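Local coordinates for protein paenibacillus xanthan lyase (Paenibacillus, PDB 6F2P) that cleaves xanthan as a calcium-containing polysaccharide lyase of family 8, probably by beta-elimination, at residues I762-P774 and K890-G902. Numbering follows the deposited sequence.
Sequences IPIPNPYEAEALP and KLMLDNFSLVSTG. With CA (calcium ion), chain C.
L898 CG meets the Y768 ring at CE1, 3.7 Å away, the two side chains crossing at about a right angle. I764 CG2 comes to L898 CB on the same flank, also crossing at about a right angle. The Y768 ring leaves the strand with CG beside its own backbone N (chi1 -70°), and F896 O lies at the ring's edge while P765 O sits over one face. Y768 OH goes on to the carbonyl of D812. With an alanine in place of Y768, L898 would probably lose its aromatic neighbour and the D812 carbonyl this hydroxyl. F896 meets Y768 twice through the backbone, as an antiparallel hydrogen-bonded pair (Y768 N to F896 O 2.9 Å, F896 N to Y768 O 3.0 Å), and its ring edge receives L773 CD1. Past the cis peptide before P767, the side-chain amide of N766 continues the pairing in place of a backbone: OD1 accepts from L898 N at 2.9 Å, and ND2 gives to L898 O at 2.8 Å, with that oxygen near the amide plane. At the far end A770 N bonds D894 O, and the A770 methyl packs on L893 CG. D894 O also binds calcium, together with D894 OD1 (2.3 Å), one oxygen of E769 (OE2) and both of E771; the S791 and K794 carbonyls complete the site. The cation probably offsets the repulsion among the three carboxylates, and D894 OD2 turns to a salt bridge with R824. D894 and N895 form a classic beta bulge opposite R824. Strand 768-769 thus pairs with strand 891-900, which also pairs with strands 794-798 and 817-826, while Y768, L773 and L893 face strand 806-813 of the second sheet in this beta-sandwich.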
loop_
_atom_site.group_PDB
_atom_site.type_symbol
_atom_site.label_atom_id
_atom_site.label_comp_id
_atom_site.label_asym_id
_atom_site.label_seq_id
_atom_site.Cartn_x
_atom_site.Cartn_y
_atom_site.Cartn_z
ATOM N N ILE A 762 -9.181 -19.628 -22.562
ATOM C CA ILE A 762 -9.467 -20.103 -21.216
ATOM C C ILE A 762 -10.965 -20.293 -21.063
ATOM O O ILE A 762 -11.707 -19.321 -20.937
ATOM C CB ILE A 762 -8.967 -19.098 -20.155
ATOM C CG1 ILE A 762 -7.456 -18.896 -20.279
ATOM C CG2 ILE A 762 -9.323 -19.558 -18.749
ATOM C CD1 ILE A 762 -6.892 -17.952 -19.238
ATOM N N PRO A 763 -11.425 -21.552 -21.079
ATOM C CA PRO A 763 -12.873 -21.806 -21.044
ATOM C C PRO A 763 -13.465 -21.451 -19.684
ATOM O O PRO A 763 -12.706 -21.230 -18.731
ATOM C CB PRO A 763 -12.967 -23.310 -21.300
ATOM C CG PRO A 763 -11.661 -23.854 -20.822
ATOM C CD PRO A 763 -10.633 -22.795 -21.084
ATOM N N ILE A 764 -14.790 -21.377 -19.601
ATOM C CA ILE A 764 -15.452 -21.069 -18.338
ATOM C C ILE A 764 -15.145 -22.156 -17.318
ATOM O O ILE A 764 -15.527 -23.308 -17.501
ATOM C CB ILE A 764 -16.969 -20.963 -18.515
ATOM C CG1 ILE A 764 -17.313 -19.858 -19.516
ATOM C CG2 ILE A 764 -17.640 -20.728 -17.188
ATOM C CD1 ILE A 764 -16.814 -18.476 -19.112
ATOM N N PRO A 765 -14.444 -21.796 -16.234
ATOM C CA PRO A 765 -13.989 -22.776 -15.239
ATOM C C PRO A 765 -15.123 -23.433 -14.449
ATOM O O PRO A 765 -15.147 -23.332 -13.225
ATOM C CB PRO A 765 -13.118 -21.932 -14.301
ATOM C CG PRO A 765 -13.648 -20.562 -14.434
ATOM C CD PRO A 765 -14.040 -20.424 -15.879
ATOM N N ASN A 766 -16.041 -24.101 -15.136
ATOM C CA ASN A 766 -17.142 -24.796 -14.477
ATOM C C ASN A 766 -16.683 -26.096 -13.830
ATOM O O ASN A 766 -15.887 -26.827 -14.414
ATOM C CB ASN A 766 -18.273 -25.081 -15.475
ATOM C CG ASN A 766 -19.125 -23.852 -15.760
ATOM O OD1 ASN A 766 -19.419 -23.061 -14.859
ATOM N ND2 ASN A 766 -19.529 -23.689 -17.016
ATOM N N PRO A 767 -17.167 -26.377 -12.608
ATOM C CA PRO A 767 -18.027 -25.471 -11.837
ATOM C C PRO A 767 -17.207 -24.493 -10.992
ATOM O O PRO A 767 -16.041 -24.765 -10.691
ATOM C CB PRO A 767 -18.798 -26.428 -10.926
ATOM C CG PRO A 767 -17.826 -27.528 -10.667
ATOM C CD PRO A 767 -16.991 -27.676 -11.928
ATOM N N TYR A 768 -17.808 -23.361 -10.633
ATOM C CA TYR A 768 -17.183 -22.415 -9.727
ATOM C C TYR A 768 -17.512 -22.884 -8.316
ATOM O O TYR A 768 -18.622 -22.657 -7.840
ATOM C CB TYR A 768 -17.782 -21.022 -9.915
ATOM C CG TYR A 768 -17.457 -20.309 -11.213
ATOM C CD1 TYR A 768 -18.226 -20.506 -12.355
ATOM C CD2 TYR A 768 -16.414 -19.398 -11.280
ATOM C CE1 TYR A 768 -17.942 -19.837 -13.532
ATOM C CE2 TYR A 768 -16.125 -18.726 -12.448
ATOM C CZ TYR A 768 -16.890 -18.951 -13.570
ATOM O OH TYR A 768 -16.600 -18.281 -14.735
ATOM N N GLU A 769 -16.572 -23.543 -7.645
ATOM C CA GLU A 769 -16.847 -24.085 -6.314
ATOM C C GLU A 769 -17.031 -22.994 -5.276
ATOM O O GLU A 769 -16.133 -22.178 -5.055
ATOM C CB GLU A 769 -15.739 -25.039 -5.878
ATOM C CG GLU A 769 -15.500 -26.171 -6.858
ATOM C CD GLU A 769 -16.595 -27.226 -6.819
ATOM O OE1 GLU A 769 -16.394 -28.295 -7.430
ATOM O OE2 GLU A 769 -17.649 -27.004 -6.181
ATOM N N ALA A 770 -18.200 -22.991 -4.640
ATOM C CA ALA A 770 -18.545 -21.979 -3.652
ATOM C C ALA A 770 -17.498 -21.925 -2.548
ATOM O O ALA A 770 -17.081 -20.852 -2.127
ATOM C CB ALA A 770 -19.916 -22.265 -3.067
ATOM N N GLU A 771 -17.056 -23.097 -2.107
ATOM C CA GLU A 771 -16.074 -23.195 -1.037
ATOM C C GLU A 771 -14.723 -22.567 -1.379
ATOM O O GLU A 771 -13.870 -22.437 -0.510
ATOM C CB GLU A 771 -15.859 -24.661 -0.642
ATOM C CG GLU A 771 -15.208 -25.516 -1.723
ATOM C CD GLU A 771 -16.229 -26.319 -2.519
ATOM O OE1 GLU A 771 -15.843 -27.337 -3.143
ATOM O OE2 GLU A 771 -17.415 -25.930 -2.504
ATOM N N ALA A 772 -14.513 -22.192 -2.636
ATOM C CA ALA A 772 -13.218 -21.643 -3.034
ATOM C C ALA A 772 -13.347 -20.283 -3.709
ATOM O O ALA A 772 -12.416 -19.810 -4.374
ATOM C CB ALA A 772 -12.471 -22.620 -3.931
ATOM N N LEU A 773 -14.497 -19.649 -3.524
ATOM C CA LEU A 773 -14.744 -18.355 -4.136
ATOM C C LEU A 773 -14.417 -17.215 -3.186
ATOM O O LEU A 773 -14.866 -17.206 -2.041
ATOM C CB LEU A 773 -16.197 -18.256 -4.589
ATOM C CG LEU A 773 -16.503 -19.048 -5.853
ATOM C CD1 LEU A 773 -17.996 -19.005 -6.168
ATOM C CD2 LEU A 773 -15.668 -18.500 -7.007
ATOM N N PRO A 774 -13.622 -16.252 -3.663
ATOM C CA PRO A 774 -13.319 -15.050 -2.880
ATOM C C PRO A 774 -14.608 -14.318 -2.572
ATOM O O PRO A 774 -15.459 -14.192 -3.460
ATOM C CB PRO A 774 -12.440 -14.218 -3.823
ATOM C CG PRO A 774 -12.699 -14.781 -5.196
ATOM C CD PRO A 774 -12.993 -16.231 -4.994
ATOM N N LYS A 890 -30.945 -20.213 6.270
ATOM C CA LYS A 890 -29.628 -20.639 5.800
ATOM C C LYS A 890 -29.649 -21.299 4.422
ATOM O O LYS A 890 -30.669 -21.299 3.725
ATOM C CB LYS A 890 -28.946 -21.536 6.834
ATOM C CG LYS A 890 -28.712 -20.827 8.161
ATOM C CD LYS A 890 -27.944 -21.691 9.148
ATOM C CE LYS A 890 -27.725 -20.941 10.454
ATOM N NZ LYS A 890 -26.805 -21.677 11.358
ATOM N N LEU A 891 -28.509 -21.854 4.030
ATOM C CA LEU A 891 -28.377 -22.427 2.701
ATOM C C LEU A 891 -27.093 -23.232 2.614
ATOM O O LEU A 891 -26.081 -22.870 3.222
ATOM C CB LEU A 891 -28.364 -21.308 1.660
ATOM C CG LEU A 891 -28.228 -21.644 0.175
ATOM C CD1 LEU A 891 -29.460 -22.380 -0.340
ATOM C CD2 LEU A 891 -27.995 -20.368 -0.620
ATOM N N MET A 892 -27.143 -24.333 1.873
ATOM C CA MET A 892 -25.955 -25.129 1.602
ATOM C C MET A 892 -25.571 -25.006 0.126
ATOM O O MET A 892 -26.016 -25.797 -0.710
ATOM C CB MET A 892 -26.193 -26.599 1.966
ATOM C CG MET A 892 -26.198 -26.888 3.459
ATOM S SD MET A 892 -24.566 -26.704 4.210
ATOM C CE MET A 892 -25.032 -26.390 5.910
ATOM N N LEU A 893 -24.744 -24.011 -0.188
ATOM C CA LEU A 893 -24.337 -23.745 -1.567
ATOM C C LEU A 893 -23.145 -24.609 -1.998
ATOM O O LEU A 893 -22.093 -24.589 -1.359
ATOM C CB LEU A 893 -24.009 -22.259 -1.722
ATOM C CG LEU A 893 -23.513 -21.711 -3.062
ATOM C CD1 LEU A 893 -24.476 -22.034 -4.195
ATOM C CD2 LEU A 893 -23.327 -20.206 -2.933
ATOM N N ASP A 894 -23.306 -25.362 -3.081
ATOM C CA ASP A 894 -22.227 -26.228 -3.552
ATOM C C ASP A 894 -21.382 -25.520 -4.603
ATOM O O ASP A 894 -20.163 -25.430 -4.460
ATOM C CB ASP A 894 -22.772 -27.561 -4.094
ATOM C CG ASP A 894 -21.662 -28.570 -4.427
ATOM O OD1 ASP A 894 -20.476 -28.277 -4.146
ATOM O OD2 ASP A 894 -21.975 -29.662 -4.956
ATOM N N ASN A 895 -22.029 -25.022 -5.656
ATOM C CA ASN A 895 -21.306 -24.326 -6.718
ATOM C C ASN A 895 -22.190 -23.482 -7.632
ATOM O O ASN A 895 -23.405 -23.426 -7.461
ATOM C CB ASN A 895 -20.461 -25.308 -7.545
ATOM C CG ASN A 895 -21.300 -26.328 -8.306
ATOM O OD1 ASN A 895 -22.443 -26.068 -8.680
ATOM N ND2 ASN A 895 -20.719 -27.497 -8.551
ATOM N N PHE A 896 -21.554 -22.817 -8.590
ATOM C CA PHE A 896 -22.250 -22.170 -9.688
ATOM C C PHE A 896 -21.774 -22.816 -10.983
ATOM O O PHE A 896 -20.651 -23.317 -11.060
ATOM C CB PHE A 896 -21.932 -20.676 -9.748
ATOM C CG PHE A 896 -22.514 -19.870 -8.618
ATOM C CD1 PHE A 896 -23.861 -19.555 -8.601
ATOM C CD2 PHE A 896 -21.704 -19.399 -7.595
ATOM C CE1 PHE A 896 -24.399 -18.807 -7.577
ATOM C CE2 PHE A 896 -22.236 -18.641 -6.563
ATOM C CZ PHE A 896 -23.590 -18.347 -6.554
ATOM N N SER A 897 -22.634 -22.810 -11.992
ATOM C CA SER A 897 -22.234 -23.147 -13.345
ATOM C C SER A 897 -22.767 -22.061 -14.259
ATOM O O SER A 897 -23.865 -21.563 -14.046
ATOM C CB SER A 897 -22.817 -24.497 -13.765
ATOM O OG SER A 897 -22.240 -25.560 -13.032
ATOM N N LEU A 898 -21.989 -21.678 -15.262
ATOM C CA LEU A 898 -22.496 -20.803 -16.313
ATOM C C LEU A 898 -22.593 -21.623 -17.587
ATOM O O LEU A 898 -21.584 -22.111 -18.095
ATOM C CB LEU A 898 -21.576 -19.607 -16.543
ATOM C CG LEU A 898 -21.086 -18.846 -15.315
ATOM C CD1 LEU A 898 -20.301 -17.624 -15.756
ATOM C CD2 LEU A 898 -22.234 -18.463 -14.412
ATOM N N VAL A 899 -23.812 -21.776 -18.088
ATOM C CA VAL A 899 -24.087 -22.588 -19.263
ATOM C C VAL A 899 -24.406 -21.677 -20.442
ATOM O O VAL A 899 -25.080 -20.667 -20.270
ATOM C CB VAL A 899 -25.298 -23.495 -19.008
ATOM C CG1 VAL A 899 -25.535 -24.421 -20.189
ATOM C CG2 VAL A 899 -25.093 -24.284 -17.722
ATOM N N SER A 900 -23.922 -22.021 -21.633
ATOM C CA SER A 900 -24.174 -21.184 -22.808
ATOM C C SER A 900 -25.638 -21.255 -23.227
ATOM O O SER A 900 -26.358 -22.184 -22.862
ATOM C CB SER A 900 -23.262 -21.567 -23.973
ATOM O OG SER A 900 -23.363 -22.948 -24.258
ATOM N N THR A 901 -26.085 -20.256 -23.977
ATOM C CA THR A 901 -27.475 -20.202 -24.408
ATOM C C THR A 901 -27.530 -20.058 -25.922
ATOM O O THR A 901 -26.499 -19.857 -26.565
ATOM C CB THR A 901 -28.231 -19.024 -23.750
ATOM O OG1 THR A 901 -27.746 -17.785 -24.279
ATOM C CG2 THR A 901 -28.047 -19.033 -22.229
ATOM N N GLY A 902 -28.731 -20.161 -26.484
ATOM C CA GLY A 902 -28.921 -19.991 -27.916
ATOM C C GLY A 902 -28.368 -18.685 -28.467
ATOM O O GLY A 902 -27.854 -18.652 -29.586
HETATM CA CA CA C . -18.375 -27.509 -3.802
#